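Local coordinates for glycoside hydrolase family protein (Novosphingobium sp. PP1Y, PDB 6Q2F), which probably hydrolyses terminal alpha-L-rhamnosyl groups from glycosides, as an alpha-L-rhamnosidase of the glycoside hydrolase class, at residues 272-277 with 316-321; 994-999 with 1023-1028; 727-732 with 896-901; 805-810 with 842-847; 103-108 with 480-485. All blocks are in the same frame, centred on the assembly; numbering follows the deposited sequence.

Contact 1 of 5, residues 272-277 with 316-321; sequences RSATVF and TTISFA
Arg272 O is the meeting point of several groups: Phe320 N donates to it at 2.8 Å, Ser319 OG lies 3.1 Å away, and the Phe320 ring covers it, the oxygen standing 3.3 Å above the ring plane over its centre. The motif is an antiparallel strand pair, with strand directions 166° apart, inside a four-stranded sheet of what is probably a beta-sandwich domain. Ala274 and Ile318 form one hydrogen-bonded pair, linked by Ala274 N to Ile318 O at 2.9 Å and by Ile318 N back to Ala274 O; Val276 and Thr316 form the next. On the face of Ser273, Thr275, Thr317 and Ser319, Thr275 OG1 donates to Thr317 OG1 at 2.9 Å, and Thr317 OG1 has a further partner in Glu383. Ser319 OG also bonds to Arg543, so this face is tied into polar surroundings. The other face, with Ala274, Ile318 and Phe320, rests on Leu294 of strand 293-297, which belongs to the six-stranded sheet packed against it. On the other side of strand 268-277, where strand 366-374 runs, Arg272 and Ser273 both face His374 in a classic beta bulge. Phe320 has CG between its backbone N and carbonyl carbon (chi1 33°), which folds the ring back over the neighbouring strand. There CE1 comes within 3.4 Å of Arg272 C, while Ile318 CG1 sits at the ring's edge, in its plane.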
# COMPACT_ATOMS: atom_id res chain seq x y z
N ARG A 272 2.47 31.31 26.09
CA ARG A 272 2.52 29.88 26.35
C ARG A 272 2.20 29.02 25.13
O ARG A 272 2.56 27.89 25.09
CB ARG A 272 1.62 29.52 27.50
CG ARG A 272 2.26 29.77 28.83
CD ARG A 272 1.25 29.61 29.93
NE ARG A 272 1.77 30.08 31.19
CZ ARG A 272 1.82 31.36 31.53
NH1 ARG A 272 1.37 32.28 30.71
NH2 ARG A 272 2.31 31.71 32.70
N SER A 273 1.47 29.58 24.18
CA SER A 273 1.12 28.82 23.00
C SER A 273 0.89 29.72 21.80
O SER A 273 0.56 30.90 21.94
CB SER A 273 -0.13 27.98 23.26
OG SER A 273 0.08 27.06 24.32
N ALA A 274 1.08 29.15 20.61
CA ALA A 274 0.86 29.87 19.40
C ALA A 274 0.16 29.05 18.34
O ALA A 274 0.42 27.90 18.19
CB ALA A 274 2.19 30.31 18.86
N THR A 275 -0.69 29.68 17.56
CA THR A 275 -1.36 29.02 16.44
C THR A 275 -1.01 29.76 15.16
O THR A 275 -1.07 30.99 15.11
CB THR A 275 -2.88 28.98 16.64
OG1 THR A 275 -3.18 28.33 17.88
CG2 THR A 275 -3.54 28.23 15.50
N VAL A 276 -0.65 29.00 14.12
CA VAL A 276 -0.27 29.57 12.83
C VAL A 276 -1.04 28.85 11.73
O VAL A 276 -1.26 27.64 11.80
CB VAL A 276 1.25 29.45 12.60
CG1 VAL A 276 1.62 29.88 11.20
CG2 VAL A 276 2.00 30.29 13.61
N PHE A 277 -1.47 29.61 10.71
CA PHE A 277 -1.92 28.99 9.47
C PHE A 277 -1.44 29.79 8.28
O PHE A 277 -1.63 31.01 8.21
CB PHE A 277 -3.44 28.83 9.41
CG PHE A 277 -3.91 28.14 8.16
CD1 PHE A 277 -3.54 26.82 7.90
CD2 PHE A 277 -4.71 28.79 7.24
CE1 PHE A 277 -3.96 26.18 6.75
CE2 PHE A 277 -5.14 28.16 6.09
CZ PHE A 277 -4.77 26.85 5.84
N THR A 316 -1.66 24.99 12.81
CA THR A 316 -0.73 24.30 13.70
C THR A 316 -0.67 25.06 15.02
O THR A 316 -0.36 26.25 15.04
CB THR A 316 0.67 24.21 13.09
OG1 THR A 316 0.62 23.41 11.90
CG2 THR A 316 1.63 23.57 14.07
N THR A 317 -0.97 24.36 16.11
CA THR A 317 -0.89 24.93 17.44
C THR A 317 0.25 24.25 18.19
O THR A 317 0.37 23.03 18.15
CB THR A 317 -2.21 24.76 18.19
OG1 THR A 317 -3.24 25.43 17.46
CG2 THR A 317 -2.11 25.33 19.59
N ILE A 318 1.10 25.04 18.84
CA ILE A 318 2.17 24.53 19.68
C ILE A 318 2.04 25.22 21.02
O ILE A 318 1.57 26.36 21.10
CB ILE A 318 3.57 24.76 19.09
CG1 ILE A 318 3.78 26.25 18.82
CG2 ILE A 318 3.78 23.92 17.83
CD1 ILE A 318 5.22 26.61 18.51
N SER A 319 2.47 24.53 22.07
CA SER A 319 2.47 25.07 23.42
C SER A 319 3.83 24.80 24.05
O SER A 319 4.52 23.85 23.69
CB SER A 319 1.35 24.46 24.28
OG SER A 319 1.28 25.11 25.53
N PHE A 320 4.20 25.64 25.02
CA PHE A 320 5.55 25.57 25.55
C PHE A 320 5.59 26.19 26.94
O PHE A 320 4.62 26.80 27.40
CB PHE A 320 6.53 26.29 24.62
CG PHE A 320 5.93 27.47 23.91
CD1 PHE A 320 5.83 28.69 24.54
CD2 PHE A 320 5.45 27.34 22.62
CE1 PHE A 320 5.27 29.78 23.90
CE2 PHE A 320 4.89 28.41 21.97
CZ PHE A 320 4.80 29.64 22.61
N ALA A 321 6.72 26.01 27.61
CA ALA A 321 6.98 26.74 28.85
C ALA A 321 6.95 28.24 28.56
O ALA A 321 7.39 28.67 27.49
CB ALA A 321 8.33 26.32 29.43

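Contact 2 of 5, residues 994-999 with 1023-1028; sequences VAFQAD and KYFSGI
Gln997 supplies the polar part of the contact, meeting Ile1028 through both backbone and side chain. Its N donates to Ile1028 O at 3.1 Å, and its OE1 accepts from Ile1028 N at 3.0 Å, the donor lying tilted from the amide's carbonyl plane by 25°. The side chain reaches that N-H because CG is anti to the backbone N (chi1 -170°) and the chain stays extended beyond it, so the amide oxygen accepts much as a strand carbonyl might. Gly1027 CA lies 3.5 Å from the same OE1. One water donates to Ile1028 O at 2.9 Å and, weakly, to Ala995 O, so Ile1028 O accepts both this water and Gln997 N. The apolar part is a T-shaped stack. The edge of Phe996 points at the face of Phe1025, with ring centroids 4.9 Å apart and planes at 70°; Phe996 CD1 stands 3.6 Å above the Phe1025 plane, over its centre. The opposite face of Phe1025 carries Gly1027 N, which is itself bonded to Asn1096. In what is probably a galactose-binding-like domain, strands 992-996 and 1028-1037 are neighbours in a six-stranded antiparallel sheet, with Ala995 bonded to Thr1030 further along. The contact lies where strand 992-996 gives way to loop, beside the segment that leads from helix 1020-1023 into strand 1028-1037.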
# COMPACT_ATOMS: atom_id res chain seq x y z
N VAL A 994 15.08 -14.11 -42.15
CA VAL A 994 14.27 -13.36 -41.20
C VAL A 994 13.02 -12.86 -41.91
O VAL A 994 13.13 -12.19 -42.94
CB VAL A 994 15.05 -12.17 -40.61
CG1 VAL A 994 14.26 -11.58 -39.44
CG2 VAL A 994 16.43 -12.61 -40.17
N ALA A 995 11.85 -13.16 -41.35
CA ALA A 995 10.59 -12.66 -41.87
C ALA A 995 9.96 -11.77 -40.81
O ALA A 995 9.96 -12.12 -39.63
CB ALA A 995 9.64 -13.80 -42.26
N PHE A 996 9.44 -10.63 -41.24
CA PHE A 996 8.93 -9.63 -40.32
C PHE A 996 7.41 -9.58 -40.34
O PHE A 996 6.79 -9.61 -41.40
CB PHE A 996 9.51 -8.25 -40.64
CG PHE A 996 10.97 -8.14 -40.37
CD1 PHE A 996 11.42 -7.84 -39.09
CD2 PHE A 996 11.90 -8.31 -41.39
CE1 PHE A 996 12.77 -7.72 -38.83
CE2 PHE A 996 13.27 -8.19 -41.12
CZ PHE A 996 13.70 -7.90 -39.84
N GLN A 997 6.83 -9.53 -39.15
CA GLN A 997 5.41 -9.27 -38.99
C GLN A 997 4.94 -8.13 -39.89
O GLN A 997 5.55 -7.06 -39.93
CB GLN A 997 5.11 -8.94 -37.53
CG GLN A 997 3.66 -8.89 -37.24
CD GLN A 997 3.38 -8.87 -35.72
OE1 GLN A 997 4.27 -8.60 -34.91
NE2 GLN A 997 2.15 -9.16 -35.35
N ALA A 998 3.83 -8.38 -40.59
CA ALA A 998 3.36 -7.44 -41.60
C ALA A 998 2.79 -6.19 -40.94
O ALA A 998 2.40 -6.18 -39.77
CB ALA A 998 2.30 -8.11 -42.49
N ASP A 999 2.77 -5.10 -41.72
CA ASP A 999 2.20 -3.82 -41.30
C ASP A 999 2.90 -3.28 -40.07
O ASP A 999 2.29 -2.71 -39.16
CB ASP A 999 0.69 -3.95 -41.08
CG ASP A 999 -0.03 -4.37 -42.35
OD1 ASP A 999 0.24 -3.74 -43.40
OD2 ASP A 999 -0.81 -5.34 -42.32
N LYS A 1023 15.67 -1.44 -38.57
CA LYS A 1023 16.23 -0.78 -37.39
C LYS A 1023 15.15 -0.50 -36.34
O LYS A 1023 15.34 -0.75 -35.15
CB LYS A 1023 16.91 0.52 -37.83
CG LYS A 1023 17.44 1.43 -36.72
CD LYS A 1023 18.18 2.63 -37.34
CE LYS A 1023 18.70 3.59 -36.28
NZ LYS A 1023 19.62 2.92 -35.32
N TYR A 1024 14.01 0.04 -36.78
CA TYR A 1024 12.98 0.50 -35.88
C TYR A 1024 11.85 -0.51 -35.73
O TYR A 1024 10.78 -0.16 -35.24
CB TYR A 1024 12.44 1.84 -36.37
CG TYR A 1024 13.47 2.95 -36.36
CD1 TYR A 1024 14.05 3.37 -35.18
CD2 TYR A 1024 13.86 3.58 -37.54
CE1 TYR A 1024 14.99 4.40 -35.15
CE2 TYR A 1024 14.80 4.61 -37.53
CZ TYR A 1024 15.36 5.01 -36.34
OH TYR A 1024 16.29 6.02 -36.30
N PHE A 1025 12.07 -1.75 -36.12
CA PHE A 1025 11.00 -2.74 -36.09
C PHE A 1025 10.59 -3.06 -34.65
O PHE A 1025 11.43 -3.28 -33.78
CB PHE A 1025 11.42 -4.01 -36.81
CG PHE A 1025 10.44 -5.14 -36.66
CD1 PHE A 1025 9.26 -5.15 -37.40
CD2 PHE A 1025 10.69 -6.19 -35.79
CE1 PHE A 1025 8.36 -6.20 -37.27
CE2 PHE A 1025 9.79 -7.24 -35.66
CZ PHE A 1025 8.62 -7.24 -36.40
N SER A 1026 9.28 -3.05 -34.42
CA SER A 1026 8.66 -3.55 -33.19
C SER A 1026 7.64 -4.61 -33.60
O SER A 1026 6.76 -4.34 -34.42
CB SER A 1026 7.97 -2.43 -32.40
OG SER A 1026 8.92 -1.56 -31.79
N GLY A 1027 7.75 -5.79 -33.03
CA GLY A 1027 6.83 -6.86 -33.37
C GLY A 1027 7.52 -8.20 -33.27
O GLY A 1027 8.44 -8.38 -32.48
N ILE A 1028 7.07 -9.14 -34.10
CA ILE A 1028 7.61 -10.50 -34.11
C ILE A 1028 8.42 -10.69 -35.38
O ILE A 1028 7.87 -10.63 -36.49
CB ILE A 1028 6.50 -11.55 -33.99
CG1 ILE A 1028 5.66 -11.31 -32.72
CG2 ILE A 1028 7.09 -12.94 -33.95
CD1 ILE A 1028 4.53 -12.31 -32.54
O HOH W 1 7.24 -13.01 -37.95

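Contact 3 of 5, residues 727-732 with 896-901; sequences TGRNVA and HRRDGK
Two bends in the Arg897 side chain, at chi2 (-108°) and chi3 (139°), lay its guanidinium flat beneath segment 727-732, with Asn730 N 3.4 Å above the plane and over its centre. The same bends aim NH1 at Thr727 O, 3.2 Å away. That bond is nearly straight at the hydrogen (173°) and lies in the guanidinium plane, but NH1 stands well above the carbonyl plane of Thr727; Asn639 is a further partner of NH1. The backbones join as a short antiparallel pair: Arg729 and Arg898 exchange two bonds, and Val731 N donates to His896 O at 2.7 Å. Val731 packs over one face of the His896 imidazole in a CH-pi contact, CB lying 3.8 Å from the ring centroid. Arg729 and Arg898 run side by side, their guanidinium planes nearly perpendicular, with one water accepting from Arg729 NH2 at 2.7 Å and from Arg898 NH1 at 3.0 Å. The salt bridge from Arg898 NE to Glu903 probably offsets part of this positive charge. Strand 729-730, just after helix 712-726, thus extends an antiparallel sheet beside strand 894-899, whose next neighbour is 902-908, while Asn730 touches His634 of helix 620-636 and Asp763 of strand 762-765.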
# COMPACT_ATOMS: atom_id res chain seq x y z
N THR A 727 -0.14 -23.00 -2.07
CA THR A 727 -0.31 -24.37 -1.62
C THR A 727 -0.07 -24.49 -0.12
O THR A 727 0.81 -23.83 0.42
CB THR A 727 0.65 -25.30 -2.39
OG1 THR A 727 0.32 -25.24 -3.78
CG2 THR A 727 0.53 -26.74 -1.91
N GLY A 728 -0.87 -25.32 0.54
CA GLY A 728 -0.76 -25.47 2.00
C GLY A 728 -0.86 -24.13 2.72
O GLY A 728 -1.65 -23.26 2.37
N ARG A 729 -0.00 -23.95 3.72
CA ARG A 729 0.04 -22.71 4.48
C ARG A 729 1.44 -22.12 4.47
O ARG A 729 2.43 -22.85 4.41
CB ARG A 729 -0.38 -22.91 5.95
CG ARG A 729 0.68 -23.69 6.81
CD ARG A 729 0.22 -23.78 8.27
NE ARG A 729 1.16 -24.49 9.15
CZ ARG A 729 2.16 -23.91 9.79
NH1 ARG A 729 2.41 -22.60 9.66
NH2 ARG A 729 2.94 -24.63 10.58
N ASN A 730 1.50 -20.80 4.57
CA ASN A 730 2.74 -20.15 4.93
C ASN A 730 3.30 -20.71 6.23
O ASN A 730 2.55 -20.97 7.17
CB ASN A 730 2.54 -18.65 5.10
CG ASN A 730 3.86 -17.92 5.22
OD1 ASN A 730 4.20 -17.38 6.27
ND2 ASN A 730 4.63 -17.92 4.15
N VAL A 731 4.62 -20.85 6.29
CA VAL A 731 5.32 -21.20 7.52
C VAL A 731 6.11 -19.98 7.98
O VAL A 731 6.97 -19.47 7.25
CB VAL A 731 6.25 -22.40 7.31
CG1 VAL A 731 7.17 -22.60 8.53
CG2 VAL A 731 5.42 -23.64 7.10
N ALA A 732 5.87 -19.55 9.22
CA ALA A 732 6.64 -18.48 9.84
C ALA A 732 6.83 -18.81 11.31
O ALA A 732 5.94 -19.39 11.93
CB ALA A 732 5.95 -17.12 9.68
N HIS A 896 8.43 -20.21 2.80
CA HIS A 896 8.27 -21.60 3.21
C HIS A 896 6.79 -21.89 3.26
O HIS A 896 6.06 -21.27 4.04
CB HIS A 896 8.92 -21.86 4.58
CG HIS A 896 8.88 -23.28 5.04
ND1 HIS A 896 9.40 -23.69 6.25
CD2 HIS A 896 8.37 -24.39 4.46
CE1 HIS A 896 9.20 -24.99 6.40
NE2 HIS A 896 8.60 -25.45 5.32
N ARG A 897 6.34 -22.84 2.44
CA ARG A 897 4.97 -23.32 2.43
C ARG A 897 4.93 -24.74 2.95
O ARG A 897 5.90 -25.50 2.78
CB ARG A 897 4.41 -23.25 1.00
CG ARG A 897 4.18 -21.81 0.52
CD ARG A 897 2.70 -21.58 0.49
NE ARG A 897 2.36 -20.28 0.97
CZ ARG A 897 1.14 -19.93 1.30
NH1 ARG A 897 0.13 -20.80 1.20
NH2 ARG A 897 0.93 -18.70 1.73
N ARG A 898 3.84 -25.12 3.60
CA ARG A 898 3.75 -26.47 4.15
C ARG A 898 2.35 -27.04 4.01
O ARG A 898 1.34 -26.37 4.24
CB ARG A 898 4.18 -26.51 5.63
CG ARG A 898 3.74 -27.79 6.37
CD ARG A 898 4.23 -27.82 7.82
NE ARG A 898 5.68 -27.72 7.87
CZ ARG A 898 6.36 -27.36 8.95
NH1 ARG A 898 5.72 -27.10 10.08
NH2 ARG A 898 7.69 -27.30 8.90
N ASP A 899 2.34 -28.33 3.68
CA ASP A 899 1.19 -29.16 3.38
C ASP A 899 1.36 -30.45 4.17
O ASP A 899 2.44 -30.73 4.69
CB ASP A 899 1.17 -29.51 1.87
CG ASP A 899 -0.20 -29.63 1.32
OD1 ASP A 899 -1.16 -29.51 2.12
OD2 ASP A 899 -0.32 -29.83 0.10
N GLY A 900 0.31 -31.27 4.20
CA GLY A 900 0.45 -32.62 4.72
C GLY A 900 1.41 -33.48 3.90
O GLY A 900 1.93 -34.48 4.40
N LYS A 901 1.67 -33.08 2.65
CA LYS A 901 2.52 -33.85 1.76
C LYS A 901 3.98 -33.39 1.76
O LYS A 901 4.83 -34.11 1.24
CB LYS A 901 1.93 -33.81 0.34
CG LYS A 901 0.70 -34.71 0.20
CD LYS A 901 -0.15 -34.38 -1.03
CE LYS A 901 -0.39 -35.63 -1.85
NZ LYS A 901 0.90 -36.23 -2.32
O HOH W 2 2.90 -27.32 11.08
O HOH W 3 7.25 -18.26 4.73

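Contact 4 of 5, residues 805-810 with 842-847; sequences ALRKLA and SSLVAR
Helix-to-helix packing in an alpha/beta domain brings Leu844 of helix 838-848 against Leu806, Arg807 and Ala810 of helix 803-814. Helix 803-814 lies in the right place for the beta-alpha-beta crossover from strand 788-794 to its parallel neighbour 818-820, and helix 838-848 comes after 818-820 in the chain. The segment axes approach to 10.1 Å and cross at 36°, and no hydrogen bond links the two segments. Leu844 acts as a knob in the sense of knobs-into-holes packing: together with Leu803, the three residues it meets form the i, i+3, i+4, i+7 set around one hole. Its CB lies 3.7 Å from Leu806 CD2, the two leucines sliding past each other in opposite directions. CG anti to the carbonyl carbon (chi1 -70°) carries the branch to the other helix, where CD1 goes to Arg807 CG at 3.9 Å and CD2 to Ala810 CB at 3.8 Å. Arg807 offers only the aliphatic part of its chain here; its guanidinium forms a salt bridge with Glu840 of helix 838-848. Leu806 also meets the next residue round the turn: its CD2 touches Val845 CG2 at 3.7 Å, the two side chains crossing at about a right angle.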
# COMPACT_ATOMS: atom_id res chain seq x y z
N ALA A 805 -3.65 -5.02 25.76
CA ALA A 805 -2.66 -5.82 25.05
C ALA A 805 -1.78 -6.55 26.04
O ALA A 805 -1.47 -7.73 25.86
CB ALA A 805 -1.80 -4.94 24.13
N LEU A 806 -1.34 -5.86 27.09
CA LEU A 806 -0.42 -6.47 28.05
C LEU A 806 -1.07 -7.65 28.75
O LEU A 806 -0.42 -8.69 28.99
CB LEU A 806 0.04 -5.42 29.05
CG LEU A 806 1.05 -5.87 30.10
CD1 LEU A 806 2.33 -6.36 29.42
CD2 LEU A 806 1.36 -4.70 31.01
N ARG A 807 -2.36 -7.52 29.07
CA ARG A 807 -3.11 -8.62 29.67
C ARG A 807 -3.07 -9.86 28.80
O ARG A 807 -2.80 -10.97 29.28
CB ARG A 807 -4.56 -8.20 29.89
CG ARG A 807 -4.82 -7.42 31.17
CD ARG A 807 -6.20 -6.76 31.10
NE ARG A 807 -6.63 -6.28 32.40
CZ ARG A 807 -7.74 -5.59 32.61
NH1 ARG A 807 -8.53 -5.30 31.58
NH2 ARG A 807 -8.06 -5.19 33.83
N LYS A 808 -3.36 -9.69 27.51
CA LYS A 808 -3.38 -10.84 26.62
C LYS A 808 -1.98 -11.42 26.47
O LYS A 808 -1.81 -12.65 26.46
CB LYS A 808 -3.94 -10.45 25.25
CG LYS A 808 -4.29 -11.66 24.43
CD LYS A 808 -5.53 -12.37 24.99
CE LYS A 808 -5.66 -13.78 24.41
NZ LYS A 808 -6.93 -14.47 24.80
N LEU A 809 -0.98 -10.56 26.38
CA LEU A 809 0.39 -11.03 26.24
C LEU A 809 0.82 -11.81 27.47
O LEU A 809 1.38 -12.91 27.36
CB LEU A 809 1.30 -9.84 25.98
CG LEU A 809 2.72 -10.12 25.58
CD1 LEU A 809 2.77 -10.53 24.09
CD2 LEU A 809 3.52 -8.86 25.85
N ALA A 810 0.55 -11.26 28.66
CA ALA A 810 0.84 -11.97 29.90
C ALA A 810 0.11 -13.30 29.96
O ALA A 810 0.67 -14.31 30.41
CB ALA A 810 0.48 -11.11 31.11
N SER A 842 1.43 -2.17 35.88
CA SER A 842 2.77 -2.27 36.46
C SER A 842 3.05 -3.67 37.00
O SER A 842 4.18 -4.16 36.91
CB SER A 842 2.94 -1.24 37.58
OG SER A 842 3.18 0.06 37.06
N SER A 843 2.04 -4.32 37.58
CA SER A 843 2.26 -5.67 38.09
C SER A 843 2.59 -6.63 36.96
O SER A 843 3.48 -7.47 37.08
CB SER A 843 1.02 -6.16 38.85
OG SER A 843 0.75 -5.33 39.96
N LEU A 844 1.87 -6.51 35.84
CA LEU A 844 2.10 -7.40 34.72
C LEU A 844 3.48 -7.15 34.11
O LEU A 844 4.17 -8.10 33.74
CB LEU A 844 1.00 -7.23 33.67
CG LEU A 844 -0.36 -7.77 34.12
CD1 LEU A 844 -1.43 -7.48 33.08
CD2 LEU A 844 -0.27 -9.27 34.35
N VAL A 845 3.89 -5.88 34.02
CA VAL A 845 5.23 -5.61 33.53
C VAL A 845 6.26 -6.23 34.47
O VAL A 845 7.20 -6.89 34.03
CB VAL A 845 5.46 -4.10 33.34
CG1 VAL A 845 6.94 -3.82 33.11
CG2 VAL A 845 4.65 -3.59 32.15
N ALA A 846 6.07 -6.06 35.79
CA ALA A 846 7.03 -6.64 36.73
C ALA A 846 7.06 -8.16 36.62
O ALA A 846 8.12 -8.76 36.79
CB ALA A 846 6.71 -6.20 38.17
N ARG A 847 5.93 -8.80 36.31
CA ARG A 847 5.92 -10.26 36.23
C ARG A 847 6.63 -10.76 34.98
O ARG A 847 7.42 -11.71 35.04
CB ARG A 847 4.49 -10.80 36.28
CG ARG A 847 4.46 -12.28 36.70
CD ARG A 847 3.09 -12.93 36.55
NE ARG A 847 3.22 -14.38 36.69
CZ ARG A 847 2.21 -15.24 36.71
NH1 ARG A 847 0.96 -14.82 36.60
NH2 ARG A 847 2.44 -16.54 36.84

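Contact 5 of 5, residues 103-108 with 480-485; sequences LVYMTP and IGMYKD
Two selenomethionines meet through their methyl groups, Met106 CE lying 3.8 Å from Met482 CE, and the first of them also lies over an aromatic face. Met106 CE stands over the Tyr483 ring, 3.6 Å from its centroid and 19° off the normal, a CH-pi contact; the selenium follows behind at 5.5 Å from the same centroid, still above the face, in a more distant Met-aromatic relation. A bend at chi2 (-64°) turns the Met106 chain so that its methyl lands on the ring. The Met106 backbone has a positive phi (69°), as expected for the third residue of the type II turn from Val104 to Thr107. That turn is held by Thr107 N and by Thr107 OG1, which donates to Val104 O at 2.6 Å. Tyr105 comes in at right angles to Met482, and its OH is 3.6 Å from Met482 CE. A water sits 2.9 Å from Tyr105 OH and close to Tyr483 OH as well, although the modelled distance to the latter is too short to be relied on. The turn leads straight into helix 108-124, with Thr107 at the N-cap, and helix 469-487 packs beside it: Tyr483 meets Phe114 edge-to-face and Asp485 forms a salt bridge with Lys111. Helix 108-124 leads to strand 127-131 and helix 469-487 to strand 497-502, adjacent strands of the parallel (beta/alpha)8 barrel.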
# COMPACT_ATOMS: atom_id res chain seq x y z
N LEU A 103 -18.76 6.15 -24.74
CA LEU A 103 -19.81 5.54 -23.94
C LEU A 103 -19.77 6.17 -22.56
O LEU A 103 -18.76 6.06 -21.86
CB LEU A 103 -19.63 4.03 -23.87
CG LEU A 103 -19.77 3.27 -25.20
CD1 LEU A 103 -19.43 1.80 -25.07
CD2 LEU A 103 -21.13 3.46 -25.82
N VAL A 104 -20.86 6.84 -22.16
CA VAL A 104 -20.90 7.57 -20.90
C VAL A 104 -21.38 6.64 -19.79
O VAL A 104 -22.42 5.97 -19.93
CB VAL A 104 -21.79 8.81 -21.02
CG1 VAL A 104 -21.95 9.51 -19.66
CG2 VAL A 104 -21.18 9.76 -22.05
N TYR A 105 -20.64 6.63 -18.69
CA TYR A 105 -20.90 5.77 -17.53
C TYR A 105 -22.38 5.69 -17.17
O TYR A 105 -23.02 6.71 -16.92
CB TYR A 105 -20.09 6.30 -16.35
CG TYR A 105 -20.24 5.48 -15.09
CD1 TYR A 105 -19.57 4.27 -14.95
CD2 TYR A 105 -21.00 5.93 -14.02
CE1 TYR A 105 -19.68 3.52 -13.77
CE2 TYR A 105 -21.09 5.19 -12.83
CZ TYR A 105 -20.44 3.99 -12.74
OH TYR A 105 -20.54 3.25 -11.60
N MSE A 106 -22.90 4.46 -17.13
CA MSE A 106 -24.27 4.11 -16.74
C MSE A 106 -25.38 4.56 -17.70
O MSE A 106 -26.54 4.42 -17.34
CB MSE A 106 -24.61 4.65 -15.33
CG MSE A 106 -23.96 3.82 -14.19
SE MSE A 106 -24.57 1.96 -14.08
CE MSE A 106 -23.03 1.16 -13.13
N THR A 107 -25.05 5.08 -18.88
CA THR A 107 -26.07 5.24 -19.91
C THR A 107 -26.40 3.88 -20.53
O THR A 107 -25.62 2.93 -20.41
CB THR A 107 -25.61 6.19 -21.01
OG1 THR A 107 -24.42 5.67 -21.61
CG2 THR A 107 -25.36 7.59 -20.45
N PRO A 108 -27.56 3.76 -21.19
CA PRO A 108 -27.91 2.47 -21.81
C PRO A 108 -26.79 1.81 -22.61
O PRO A 108 -26.50 0.63 -22.38
CB PRO A 108 -29.11 2.84 -22.68
CG PRO A 108 -29.83 3.87 -21.80
CD PRO A 108 -28.70 4.70 -21.22
N ILE A 480 -24.24 -1.58 -5.63
CA ILE A 480 -24.39 -2.92 -6.17
C ILE A 480 -25.68 -3.04 -6.98
O ILE A 480 -25.71 -3.67 -8.05
CB ILE A 480 -24.31 -3.95 -5.03
CG1 ILE A 480 -22.86 -3.99 -4.51
CG2 ILE A 480 -24.79 -5.33 -5.49
CD1 ILE A 480 -22.65 -4.89 -3.30
N GLY A 481 -26.75 -2.39 -6.51
CA GLY A 481 -27.99 -2.33 -7.29
C GLY A 481 -27.79 -1.76 -8.68
O GLY A 481 -28.41 -2.23 -9.64
N MSE A 482 -26.97 -0.73 -8.82
CA MSE A 482 -26.70 -0.17 -10.14
C MSE A 482 -26.06 -1.20 -11.06
O MSE A 482 -26.41 -1.26 -12.24
CB MSE A 482 -25.78 1.06 -10.02
CG MSE A 482 -26.46 2.29 -9.41
SE MSE A 482 -25.16 3.56 -8.73
CE MSE A 482 -23.80 3.41 -10.14
N TYR A 483 -25.15 -2.03 -10.53
CA TYR A 483 -24.49 -3.02 -11.37
C TYR A 483 -25.37 -4.22 -11.65
O TYR A 483 -25.28 -4.81 -12.73
CB TYR A 483 -23.15 -3.45 -10.76
CG TYR A 483 -22.08 -2.49 -11.19
CD1 TYR A 483 -21.39 -2.69 -12.37
CD2 TYR A 483 -21.83 -1.32 -10.48
CE1 TYR A 483 -20.43 -1.79 -12.81
CE2 TYR A 483 -20.88 -0.42 -10.91
CZ TYR A 483 -20.18 -0.66 -12.08
OH TYR A 483 -19.24 0.23 -12.52
N LYS A 484 -26.26 -4.58 -10.72
CA LYS A 484 -27.27 -5.58 -11.02
C LYS A 484 -28.22 -5.11 -12.11
O LYS A 484 -28.70 -5.90 -12.92
CB LYS A 484 -28.05 -5.94 -9.75
CG LYS A 484 -27.26 -6.84 -8.81
CD LYS A 484 -27.76 -6.75 -7.40
CE LYS A 484 -28.95 -7.64 -7.14
NZ LYS A 484 -28.99 -8.01 -5.66
N ASP A 485 -28.54 -3.82 -12.12
CA ASP A 485 -29.34 -3.31 -13.22
C ASP A 485 -28.53 -3.31 -14.52
O ASP A 485 -29.03 -3.73 -15.57
CB ASP A 485 -29.85 -1.92 -12.88
CG ASP A 485 -30.38 -1.20 -14.09
OD1 ASP A 485 -31.51 -1.52 -14.52
OD2 ASP A 485 -29.67 -0.31 -14.60
O HOH W 4 -17.99 1.88 -11.24

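Overall arrangement
The five contacts lie in separate parts of a multidomain chain, and none touches another. Contact 5 joins the turn before helix 108-124 to helix 469-487 in the parallel barrel, whose strand 497-502 leads to the sodium ligands Asp503 and Ser504. The loop it closes holds contact 1, in an inserted antiparallel domain about 51 Å away between centres. Further along, contact 3 closes a second long loop containing the alpha/beta domain of contact 4; these two are the nearest pair, about 15 Å between nearest atoms. Contact 2 comes last, in the C-terminal, probably galactose-binding-like, domain. Contacts 1 and 2, centres about 67 Å apart, lie in domains with matching strand orders, on opposite sides of the chain's centre.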